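Local coordinates for aminotransferase, class V family protein (PDB 5F8V) that probably catalyses, with pyridoxal 5'-phosphate, the transfer of an amino group between O-phospho-L-serine and 2-oxoglutarate in the pathway of serine biosynthesis, at residues A[68-73]-A[214-219]; A[86-91]-A[232-237]; A[292-297]-A[311-316]; A[131-136]-A[160-165]. One frame throughout, in Å; residues are numbered along the deposited sequence.

Interaction 1 (A[68-73]-A[214-219])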
# COMPACT_ATOMS: atom_id res chain seq x y z
N ASN A 68 -0.36 -17.33 -20.34
CA ASN A 68 -1.65 -16.62 -20.52
C ASN A 68 -2.16 -15.87 -19.27
O ASN A 68 -3.29 -15.39 -19.26
CB ASN A 68 -2.73 -17.57 -21.07
CG ASN A 68 -3.04 -18.73 -20.13
OD1 ASN A 68 -2.14 -19.25 -19.49
ND2 ASN A 68 -4.30 -19.15 -20.08
N PHE A 69 -1.32 -15.77 -18.23
CA PHE A 69 -1.63 -14.99 -17.04
C PHE A 69 -0.65 -13.84 -16.86
O PHE A 69 0.54 -14.03 -17.00
CB PHE A 69 -1.59 -15.88 -15.80
CG PHE A 69 -2.72 -16.86 -15.73
CD1 PHE A 69 -3.83 -16.62 -14.92
CD2 PHE A 69 -2.68 -18.02 -16.49
CE1 PHE A 69 -4.87 -17.53 -14.86
CE2 PHE A 69 -3.73 -18.93 -16.44
CZ PHE A 69 -4.83 -18.68 -15.62
N ASN A 70 -1.18 -12.65 -16.55
CA ASN A 70 -0.38 -11.53 -16.06
C ASN A 70 -0.18 -11.64 -14.55
O ASN A 70 -1.04 -12.18 -13.85
CB ASN A 70 -1.06 -10.19 -16.34
CG ASN A 70 -1.30 -9.95 -17.82
OD1 ASN A 70 -0.36 -9.86 -18.60
ND2 ASN A 70 -2.56 -9.84 -18.21
N ILE A 71 0.94 -11.11 -14.05
CA ILE A 71 1.24 -11.07 -12.62
C ILE A 71 1.36 -9.60 -12.22
O ILE A 71 2.14 -8.86 -12.82
CB ILE A 71 2.54 -11.84 -12.26
CG1 ILE A 71 2.41 -13.31 -12.68
CG2 ILE A 71 2.83 -11.74 -10.76
CD1 ILE A 71 3.69 -14.12 -12.54
N LEU A 72 0.59 -9.19 -11.22
CA LEU A 72 0.64 -7.81 -10.72
C LEU A 72 1.09 -7.76 -9.27
O LEU A 72 0.73 -8.61 -8.47
CB LEU A 72 -0.74 -7.14 -10.82
CG LEU A 72 -1.48 -7.15 -12.15
CD1 LEU A 72 -2.75 -6.32 -12.03
CD2 LEU A 72 -0.62 -6.61 -13.29
N PHE A 73 1.89 -6.75 -8.95
CA PHE A 73 2.12 -6.30 -7.59
C PHE A 73 1.40 -4.97 -7.51
O PHE A 73 1.69 -4.07 -8.31
CB PHE A 73 3.60 -6.08 -7.31
CG PHE A 73 4.41 -7.35 -7.32
CD1 PHE A 73 4.39 -8.20 -6.22
CD2 PHE A 73 5.20 -7.69 -8.42
CE1 PHE A 73 5.14 -9.37 -6.22
CE2 PHE A 73 5.94 -8.86 -8.42
CZ PHE A 73 5.92 -9.70 -7.32
N ILE A 214 -3.89 -12.63 -13.09
CA ILE A 214 -5.10 -12.51 -13.93
C ILE A 214 -4.93 -13.20 -15.28
O ILE A 214 -3.94 -12.97 -15.98
CB ILE A 214 -5.45 -11.02 -14.21
CG1 ILE A 214 -5.49 -10.22 -12.90
CG2 ILE A 214 -6.79 -10.92 -14.96
CD1 ILE A 214 -5.55 -8.72 -13.07
N ARG A 215 -5.91 -14.03 -15.66
CA ARG A 215 -5.91 -14.68 -16.97
C ARG A 215 -6.20 -13.60 -18.03
O ARG A 215 -7.13 -12.82 -17.87
CB ARG A 215 -6.98 -15.79 -17.02
CG ARG A 215 -6.74 -16.87 -18.07
CD ARG A 215 -8.04 -17.34 -18.70
NE ARG A 215 -8.82 -18.26 -17.89
CZ ARG A 215 -10.15 -18.42 -17.95
NH1 ARG A 215 -10.91 -17.70 -18.80
NH2 ARG A 215 -10.73 -19.30 -17.15
N LYS A 216 -5.40 -13.57 -19.10
CA LYS A 216 -5.41 -12.43 -20.05
C LYS A 216 -6.75 -12.11 -20.74
O LYS A 216 -7.06 -10.93 -20.92
CB LYS A 216 -4.30 -12.59 -21.10
CG LYS A 216 -2.93 -12.27 -20.55
CD LYS A 216 -1.82 -12.61 -21.53
CE LYS A 216 -0.48 -12.20 -20.94
NZ LYS A 216 0.66 -12.72 -21.74
N ASP A 217 -7.53 -13.13 -21.11
CA ASP A 217 -8.87 -12.89 -21.72
C ASP A 217 -9.90 -12.29 -20.74
O ASP A 217 -10.87 -11.68 -21.19
CB ASP A 217 -9.45 -14.16 -22.37
CG ASP A 217 -9.66 -15.30 -21.38
OD1 ASP A 217 -8.75 -15.47 -20.55
OD2 ASP A 217 -10.69 -16.00 -21.44
N MET A 218 -9.68 -12.43 -19.43
CA MET A 218 -10.55 -11.78 -18.43
C MET A 218 -10.46 -10.25 -18.53
O MET A 218 -11.45 -9.56 -18.32
CB MET A 218 -10.21 -12.23 -17.01
CG MET A 218 -10.43 -13.71 -16.74
SD MET A 218 -12.16 -14.19 -16.74
CE MET A 218 -12.75 -13.43 -15.24
N LEU A 219 -9.27 -9.73 -18.84
CA LEU A 219 -9.07 -8.29 -19.03
C LEU A 219 -9.54 -7.74 -20.38
O LEU A 219 -9.60 -6.52 -20.55
CB LEU A 219 -7.61 -7.93 -18.79
CG LEU A 219 -7.13 -8.15 -17.36
CD1 LEU A 219 -5.64 -7.85 -17.27
CD2 LEU A 219 -7.91 -7.28 -16.38
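Phe69 turns its ring onto Arg215 by setting CG beside its own backbone N (chi1 -70°), while Arg215 holds CG anti to N (chi1 -158°), so that its CB and CG lie across the ring. Arg215 CG stands 3.9 Å from the Phe69 ring centroid, a CH-pi contact over one face and offset toward the rim. The guanidinium beyond stands steeply to the ring plane, and its NH1 forms a salt bridge with Asp217 OD2. Beneath this pair the backbones are joined by Asn70 N to Ile214 O (2.8 Å) and Ile214 N to Asn70 O (3.0 Å). Past the last bridge, Lys216 N still reaches Asn68 O at 2.8 Å. The other sheet face carries Asn70 and Ile214. Here the extended Lys216 chain crosses the Asn70 side chain at about a right angle, CE coming 3.3 Å from OD1, before NZ bonds to Glu67 O. Leu72 CD1 touches Ile214 CD1 at 3.8 Å, and both side chains pack on Tyr233 of helix 233-238. This antiparallel pairing places strand 69-75 at the margin of the seven-stranded, mostly parallel sheet, with strand order 1-7-6-5-4-2-3, that characterises the large domain of fold-type I PLP enzymes.

Interaction 2 (A[86-91]-A[232-237])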
# COMPACT_ATOMS: atom_id res chain seq x y z
N PRO A 86 -15.17 -6.92 -8.91
CA PRO A 86 -16.35 -6.68 -9.74
C PRO A 86 -16.20 -5.54 -10.76
O PRO A 86 -16.69 -5.67 -11.88
CB PRO A 86 -17.46 -6.39 -8.72
CG PRO A 86 -16.76 -6.04 -7.45
CD PRO A 86 -15.49 -6.83 -7.48
N PHE A 87 -15.53 -4.44 -10.39
CA PHE A 87 -15.21 -3.37 -11.35
C PHE A 87 -14.57 -3.94 -12.61
O PHE A 87 -14.97 -3.57 -13.72
CB PHE A 87 -14.25 -2.32 -10.76
CG PHE A 87 -14.93 -1.24 -10.00
CD1 PHE A 87 -15.75 -0.31 -10.66
CD2 PHE A 87 -14.76 -1.11 -8.62
CE1 PHE A 87 -16.39 0.69 -9.95
CE2 PHE A 87 -15.39 -0.10 -7.92
CZ PHE A 87 -16.20 0.80 -8.58
N ASN A 88 -13.63 -4.87 -12.43
CA ASN A 88 -12.80 -5.42 -13.51
C ASN A 88 -13.39 -6.60 -14.29
O ASN A 88 -13.06 -6.76 -15.46
CB ASN A 88 -11.42 -5.83 -12.96
CG ASN A 88 -10.48 -4.65 -12.78
OD1 ASN A 88 -9.79 -4.25 -13.73
ND2 ASN A 88 -10.42 -4.10 -11.57
N PHE A 89 -14.21 -7.43 -13.65
CA PHE A 89 -14.56 -8.75 -14.21
C PHE A 89 -16.04 -9.09 -14.39
O PHE A 89 -16.35 -10.18 -14.88
CB PHE A 89 -13.90 -9.87 -13.39
CG PHE A 89 -12.40 -9.77 -13.30
CD1 PHE A 89 -11.62 -9.77 -14.46
CD2 PHE A 89 -11.76 -9.72 -12.07
CE1 PHE A 89 -10.24 -9.68 -14.38
CE2 PHE A 89 -10.38 -9.64 -11.98
CZ PHE A 89 -9.62 -9.63 -13.14
N ILE A 90 -16.95 -8.20 -13.99
CA ILE A 90 -18.37 -8.39 -14.32
C ILE A 90 -18.54 -8.39 -15.85
O ILE A 90 -19.27 -9.21 -16.39
CB ILE A 90 -19.27 -7.31 -13.66
CG1 ILE A 90 -19.36 -7.57 -12.15
CG2 ILE A 90 -20.67 -7.31 -14.28
CD1 ILE A 90 -19.99 -6.45 -11.37
N GLY A 91 -17.86 -7.47 -16.52
CA GLY A 91 -18.02 -7.25 -17.95
C GLY A 91 -19.46 -6.83 -18.23
O GLY A 91 -19.99 -5.94 -17.57
N ASP A 232 -7.95 -0.27 -12.16
CA ASP A 232 -8.23 -0.92 -13.43
C ASP A 232 -7.00 -1.75 -13.75
O ASP A 232 -5.93 -1.20 -14.01
CB ASP A 232 -8.50 0.12 -14.53
CG ASP A 232 -8.94 -0.51 -15.86
OD1 ASP A 232 -8.75 -1.72 -16.11
OD2 ASP A 232 -9.48 0.25 -16.69
N TYR A 233 -7.15 -3.07 -13.72
CA TYR A 233 -6.00 -3.96 -13.85
C TYR A 233 -5.35 -3.90 -15.24
O TYR A 233 -4.15 -4.17 -15.35
CB TYR A 233 -6.37 -5.41 -13.49
CG TYR A 233 -6.72 -5.67 -12.02
CD1 TYR A 233 -5.93 -5.17 -10.97
CD2 TYR A 233 -7.83 -6.44 -11.69
CE1 TYR A 233 -6.26 -5.43 -9.64
CE2 TYR A 233 -8.17 -6.71 -10.37
CZ TYR A 233 -7.38 -6.21 -9.34
OH TYR A 233 -7.74 -6.50 -8.03
N ARG A 234 -6.12 -3.56 -16.27
CA ARG A 234 -5.57 -3.28 -17.61
C ARG A 234 -4.53 -2.17 -17.56
O ARG A 234 -3.46 -2.30 -18.16
CB ARG A 234 -6.68 -2.84 -18.58
CG ARG A 234 -7.68 -3.93 -18.91
CD ARG A 234 -9.07 -3.39 -19.19
NE ARG A 234 -10.06 -4.44 -18.92
CZ ARG A 234 -10.47 -4.81 -17.71
NH1 ARG A 234 -10.02 -4.22 -16.61
NH2 ARG A 234 -11.37 -5.79 -17.61
N ILE A 235 -4.85 -1.09 -16.85
CA ILE A 235 -3.91 0.03 -16.67
C ILE A 235 -2.62 -0.44 -15.97
O ILE A 235 -1.53 -0.04 -16.37
CB ILE A 235 -4.58 1.25 -15.95
CG1 ILE A 235 -5.29 2.16 -16.96
CG2 ILE A 235 -3.57 2.12 -15.21
CD1 ILE A 235 -6.35 1.49 -17.80
N GLN A 236 -2.75 -1.30 -14.95
CA GLN A 236 -1.58 -1.88 -14.27
C GLN A 236 -0.71 -2.70 -15.23
O GLN A 236 0.50 -2.50 -15.30
CB GLN A 236 -1.99 -2.76 -13.08
CG GLN A 236 -2.60 -2.02 -11.90
CD GLN A 236 -1.66 -1.02 -11.25
OE1 GLN A 236 -0.43 -1.14 -11.35
NE2 GLN A 236 -2.23 -0.02 -10.59
N VAL A 237 -1.35 -3.61 -15.97
CA VAL A 237 -0.65 -4.47 -16.94
C VAL A 237 0.06 -3.62 -18.01
O VAL A 237 1.26 -3.80 -18.25
CB VAL A 237 -1.64 -5.46 -17.61
CG1 VAL A 237 -1.00 -6.20 -18.79
CG2 VAL A 237 -2.18 -6.46 -16.59
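Arg234 grips Asn88 end-on with two nitrogens, NH2 to the backbone O and NH1 to the side-chain OD1, each at 2.9 Å. Both acceptors lie close to the guanidinium plane, and the Asn88 amide is nearly coplanar with it. Asn88 sets CG beside its backbone N (chi1 -79°), which brings OD1 to Arg234 NH1 and also to Tyr233 N, 2.9 Å away along an almost straight N-H (170°), so this buried oxygen holds two donors. Asn88 ND2 is occupied too, by Ala84 O in its own helix and by Met231 O, which fixes the amide's rotation. Arg234 NH1 divides itself between Asn88 and a salt bridge to Asp232 OD1 at 2.8 Å. Asp232 is the N-cap of helix 233-238: the same OD1 takes Arg234 N at 3.2 Å from the opposite face of the carboxylate. The C-terminal part of helix 78-89 thus meets the N-terminal turn of helix 233-238, where both helices cover the face of the large-domain sheet that carries Leu72 and Ile214, next to its edge strand 69-75. The cap carboxylate probably compensates the guanidinium charge of Arg234, whose NH2 also bonds to Arg221 O. Outside the polar cluster, the Tyr233 ring lies 22° from the plane of the Asn88 amide, with CD2 3.4 Å from Asn88 CG. Phe89 CZ approaches Tyr233 CD2 at 3.9 Å, the two side chains crossing at about a right angle. Farther out, Phe89 and Tyr233 both rest on Ile214, while the Tyr233 hydroxyl bonds to Gln81 OE1.

Interaction 3 (A[292-297]-A[311-316])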
# COMPACT_ATOMS: atom_id res chain seq x y z
N VAL A 292 -11.11 -28.76 21.56
CA VAL A 292 -11.91 -29.31 20.45
C VAL A 292 -11.80 -28.44 19.20
O VAL A 292 -11.71 -27.21 19.29
CB VAL A 292 -13.41 -29.43 20.82
CG1 VAL A 292 -13.59 -30.36 22.02
CG2 VAL A 292 -14.04 -28.06 21.10
N ASN A 293 -11.82 -29.08 18.03
CA ASN A 293 -11.97 -28.42 16.74
C ASN A 293 -13.00 -29.22 15.96
O ASN A 293 -12.87 -30.44 15.86
CB ASN A 293 -10.62 -28.36 15.99
CG ASN A 293 -10.78 -28.00 14.51
OD1 ASN A 293 -11.34 -28.76 13.72
ND2 ASN A 293 -10.24 -26.84 14.12
N ARG A 294 -13.98 -28.52 15.40
CA ARG A 294 -15.17 -29.13 14.77
C ARG A 294 -15.05 -29.36 13.27
O ARG A 294 -15.91 -30.00 12.69
CB ARG A 294 -16.41 -28.23 14.99
CG ARG A 294 -17.24 -28.58 16.20
CD ARG A 294 -18.51 -27.74 16.23
NE ARG A 294 -19.08 -27.64 17.57
CZ ARG A 294 -20.11 -26.86 17.90
NH1 ARG A 294 -20.72 -26.10 17.00
NH2 ARG A 294 -20.53 -26.84 19.16
N ILE A 295 -14.01 -28.81 12.64
CA ILE A 295 -13.94 -28.80 11.18
C ILE A 295 -13.66 -30.23 10.72
O ILE A 295 -12.78 -30.90 11.25
CB ILE A 295 -12.86 -27.84 10.66
CG1 ILE A 295 -13.08 -26.41 11.20
CG2 ILE A 295 -12.81 -27.85 9.13
CD1 ILE A 295 -14.48 -25.85 11.02
N LYS A 296 -14.44 -30.69 9.74
CA LYS A 296 -14.24 -32.04 9.20
C LYS A 296 -12.84 -32.16 8.60
O LYS A 296 -12.36 -31.19 8.01
CB LYS A 296 -15.31 -32.40 8.16
CG LYS A 296 -16.68 -32.65 8.77
CD LYS A 296 -17.72 -33.05 7.73
CE LYS A 296 -19.12 -33.00 8.32
NZ LYS A 296 -20.19 -33.33 7.32
N PRO A 297 -12.18 -33.32 8.77
CA PRO A 297 -10.77 -33.49 8.37
C PRO A 297 -10.48 -33.11 6.91
O PRO A 297 -9.42 -32.55 6.62
CB PRO A 297 -10.49 -34.98 8.63
CG PRO A 297 -11.83 -35.63 8.72
CD PRO A 297 -12.75 -34.59 9.28
N ASP A 311 -16.74 -26.71 25.34
CA ASP A 311 -18.05 -26.13 24.98
C ASP A 311 -17.93 -24.72 24.40
O ASP A 311 -18.90 -23.96 24.39
CB ASP A 311 -18.98 -26.14 26.22
CG ASP A 311 -18.37 -25.47 27.45
OD1 ASP A 311 -17.48 -24.59 27.30
OD2 ASP A 311 -18.77 -25.82 28.59
N GLY A 312 -16.76 -24.38 23.86
CA GLY A 312 -16.44 -23.00 23.49
C GLY A 312 -17.06 -22.48 22.21
O GLY A 312 -17.06 -21.26 21.98
N TYR A 313 -17.59 -23.37 21.36
CA TYR A 313 -18.21 -22.93 20.09
C TYR A 313 -19.50 -22.14 20.34
O TYR A 313 -19.66 -21.05 19.80
CB TYR A 313 -18.48 -24.13 19.16
CG TYR A 313 -17.32 -24.50 18.27
CD1 TYR A 313 -17.04 -23.77 17.11
CD2 TYR A 313 -16.50 -25.59 18.57
CE1 TYR A 313 -15.97 -24.11 16.28
CE2 TYR A 313 -15.44 -25.93 17.75
CZ TYR A 313 -15.18 -25.19 16.61
OH TYR A 313 -14.12 -25.56 15.81
N GLU A 314 -20.38 -22.69 21.16
CA GLU A 314 -21.68 -22.10 21.45
C GLU A 314 -21.79 -21.42 22.84
O GLU A 314 -22.71 -20.63 23.05
CB GLU A 314 -22.77 -23.17 21.29
CG GLU A 314 -22.85 -23.70 19.85
CD GLU A 314 -23.70 -24.95 19.72
OE1 GLU A 314 -24.87 -24.94 20.17
OE2 GLU A 314 -23.20 -25.95 19.15
N ASN A 315 -20.86 -21.71 23.76
CA ASN A 315 -20.85 -21.11 25.11
C ASN A 315 -19.60 -20.27 25.35
O ASN A 315 -18.58 -20.79 25.78
CB ASN A 315 -20.97 -22.21 26.19
CG ASN A 315 -22.17 -23.11 25.99
OD1 ASN A 315 -22.04 -24.24 25.50
ND2 ASN A 315 -23.35 -22.62 26.35
N LYS A 316 -19.69 -18.97 25.07
CA LYS A 316 -18.53 -18.08 25.13
C LYS A 316 -18.18 -17.71 26.58
O LYS A 316 -19.07 -17.47 27.40
CB LYS A 316 -18.76 -16.80 24.31
CG LYS A 316 -19.10 -17.02 22.84
CD LYS A 316 -18.02 -17.77 22.07
CE LYS A 316 -18.44 -18.03 20.62
NZ LYS A 316 -17.61 -19.09 19.99
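Two irregular backbones face each other here, with Arg294 and Tyr313 CA atoms 8.7 Å apart, so side chains span most of the interval. The segments are the loops leading into and out of strand 304-307 in the C-terminal part of the chain, and 292-297 contains an Asx turn, in which Asn293 OD1 accepts from Ile295 N at 2.9 Å. The same OD1 also meets Arg300 NE, and Asn293 ND2 bonds to Pro306 O, tying the turn to its surroundings. Tyr313 reaches across with its ring, and its OH takes the N-H of Arg294 at 3.0 Å in a nearly straight bond (165°). The Arg294 side chain, extended from CG to NE (chi2 -174°), then runs back along the ring in the opposite direction. Its CD lies over one ring face, 3.9 Å from the centroid, in a CH-pi contact, and the guanidinium, tilted 21° from the ring plane, has Tyr313 CB over its centre. At the ring's edge Val292 CG2 touches Tyr313 CE2 at 4.2 Å. Phe308 meets the same tyrosine ring from outside the two segments. Toward the surface, Glu314 crosses the arginine at about a right angle and makes a salt bridge, its carboxylate standing steeply to the guanidinium: Arg294 NH2 is 2.8 Å from Glu314 OE2, which it meets on the anti side, and NH1 adds a weak bond of 3.3 Å to that oxygen.

Interaction 4 (A[131-136]-A[160-165])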
# COMPACT_ATOMS: atom_id res chain seq x y z
N ALA A 131 -22.81 -19.49 12.03
CA ALA A 131 -21.87 -18.87 12.98
C ALA A 131 -20.58 -19.67 13.11
O ALA A 131 -19.51 -19.09 13.22
CB ALA A 131 -22.53 -18.69 14.34
N ASN A 132 -20.69 -21.00 13.12
CA ASN A 132 -19.53 -21.90 13.18
C ASN A 132 -19.66 -23.06 12.19
O ASN A 132 -20.03 -24.17 12.57
CB ASN A 132 -19.37 -22.44 14.60
CG ASN A 132 -19.20 -21.34 15.62
OD1 ASN A 132 -18.26 -20.56 15.54
ND2 ASN A 132 -20.12 -21.26 16.58
N PRO A 133 -19.34 -22.81 10.90
CA PRO A 133 -19.43 -23.91 9.94
C PRO A 133 -18.40 -24.99 10.21
O PRO A 133 -17.32 -24.69 10.71
CB PRO A 133 -19.17 -23.23 8.59
CG PRO A 133 -18.41 -22.00 8.93
CD PRO A 133 -18.95 -21.55 10.26
N VAL A 134 -18.76 -26.23 9.91
CA VAL A 134 -17.87 -27.39 10.08
C VAL A 134 -17.33 -27.91 8.75
O VAL A 134 -16.54 -28.85 8.73
CB VAL A 134 -18.58 -28.54 10.85
CG1 VAL A 134 -19.17 -28.04 12.16
CG2 VAL A 134 -19.65 -29.22 9.99
N GLU A 135 -17.76 -27.30 7.64
CA GLU A 135 -17.44 -27.78 6.31
C GLU A 135 -17.80 -26.72 5.28
O GLU A 135 -18.49 -25.74 5.60
CB GLU A 135 -18.22 -29.09 6.01
CG GLU A 135 -19.75 -28.94 6.08
CD GLU A 135 -20.51 -30.26 5.94
OE1 GLU A 135 -19.93 -31.29 5.53
OE2 GLU A 135 -21.72 -30.27 6.25
N VAL A 136 -17.32 -26.90 4.05
CA VAL A 136 -17.86 -26.20 2.89
C VAL A 136 -19.15 -26.94 2.52
O VAL A 136 -19.15 -28.17 2.45
CB VAL A 136 -16.88 -26.23 1.70
CG1 VAL A 136 -17.51 -25.66 0.44
CG2 VAL A 136 -15.60 -25.48 2.07
N GLN A 160 -12.22 -19.35 10.48
CA GLN A 160 -12.92 -20.62 10.62
C GLN A 160 -11.99 -21.84 10.48
O GLN A 160 -12.31 -22.92 10.97
CB GLN A 160 -14.06 -20.72 9.62
CG GLN A 160 -15.24 -19.81 9.92
CD GLN A 160 -15.01 -18.35 9.56
OE1 GLN A 160 -14.29 -18.03 8.62
NE2 GLN A 160 -15.63 -17.46 10.30
N GLY A 161 -10.84 -21.67 9.84
CA GLY A 161 -9.94 -22.79 9.56
C GLY A 161 -10.51 -23.81 8.58
O GLY A 161 -10.32 -25.01 8.75
N ILE A 162 -11.20 -23.31 7.55
CA ILE A 162 -11.78 -24.13 6.47
C ILE A 162 -10.99 -23.89 5.17
O ILE A 162 -10.94 -22.76 4.69
CB ILE A 162 -13.27 -23.81 6.26
CG1 ILE A 162 -14.05 -24.10 7.56
CG2 ILE A 162 -13.87 -24.62 5.11
CD1 ILE A 162 -15.54 -23.84 7.50
N GLU A 163 -10.38 -24.94 4.62
CA GLU A 163 -9.53 -24.85 3.43
C GLU A 163 -9.97 -25.87 2.40
O GLU A 163 -10.30 -27.00 2.75
CB GLU A 163 -8.05 -25.10 3.78
CG GLU A 163 -7.06 -24.79 2.66
CD GLU A 163 -5.60 -24.88 3.10
OE1 GLU A 163 -5.25 -25.80 3.87
OE2 GLU A 163 -4.79 -24.02 2.68
N PHE A 164 -9.95 -25.47 1.14
CA PHE A 164 -10.27 -26.36 0.03
C PHE A 164 -9.04 -27.17 -0.28
O PHE A 164 -7.95 -26.61 -0.35
CB PHE A 164 -10.66 -25.57 -1.21
CG PHE A 164 -12.04 -24.99 -1.15
CD1 PHE A 164 -13.08 -25.56 -1.89
CD2 PHE A 164 -12.30 -23.88 -0.37
CE1 PHE A 164 -14.35 -25.02 -1.85
CE2 PHE A 164 -13.57 -23.33 -0.32
CZ PHE A 164 -14.60 -23.90 -1.07
N GLN A 165 -9.21 -28.47 -0.49
CA GLN A 165 -8.09 -29.33 -0.93
C GLN A 165 -7.82 -29.21 -2.43
O GLN A 165 -6.68 -29.35 -2.87
CB GLN A 165 -8.34 -30.78 -0.53
CG GLN A 165 -8.46 -30.96 0.98
CD GLN A 165 -8.36 -32.41 1.43
OE1 GLN A 165 -8.86 -33.32 0.76
NE2 GLN A 165 -7.72 -32.63 2.58
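Val136 wedges its two methyls against Ile162 and Phe164, and the packing is closest here: CG2 lies 3.6 Å from Ile162 CG2 and 3.7 Å from Phe164 CZ. With Val136 CG1 anti to the backbone N (chi1 173°), both branches reach the ring, CG1 also coming to 3.7 Å from Phe164 CZ. The CG2 methyl stands over one face, 4.0 Å from the Phe164 ring centroid, as a CH-pi contact. Ile162 has its other branch turned to Pro133, CD1 touching the proline CG at 3.7 Å, so this one side chain meets Val136 with CG2 and Pro133 with CD1. No hydrogen bond joins the two segments; the contact is apolar. It sets the loop between strands 121-124 and 148-154 against the short hairpin of strands 156-157 and 162-163, where Gly161 and Ile162 both face Glu157 in a G1 beta bulge. Gly161 has the positive phi (67°) that such a bulge takes at its first position. Packing is looser toward Gln160, whose CG approaches Pro133 CG at 4.0 Å while its amide bonds elsewhere, through NE2 to Thr103 OG1. On the more open side, Glu135 turns its CB away from the hairpin and sends OE1 to a salt bridge with Lys296. Its nearest approach to the hairpin is through the backbone O, 4.0 Å from Ile162 CD1. Trp299 packs on both Glu135 and Val136, and Tyr153 meets the Phe164 ring edge-to-face.

How the interactions relate
The four contacts form two touching pairs; interaction 3 lies across the chain's centre from interactions 1 and 2, about 27 Å from each at the nearest atoms. Interactions 1 and 2 have centres 10 Å apart and share a core: Ile214 CD1 lies 3.4 Å from Tyr233 CG, and Ile214 CG2 lies 3.6 Å from Phe89 CZ. Their segments alternate along the chain, each strand being followed by one of the helices. Interactions 3 and 4, with centres 12 Å apart, are joined by a probable hydrogen bond from Lys296 N to Val134 O (3.0 Å), beside the Lys296 salt bridge. Interaction 4 is nested inside the loops closed by interactions 1 and 2. Lys202, which carries the pyridoxal phosphate, belongs to none of the segments.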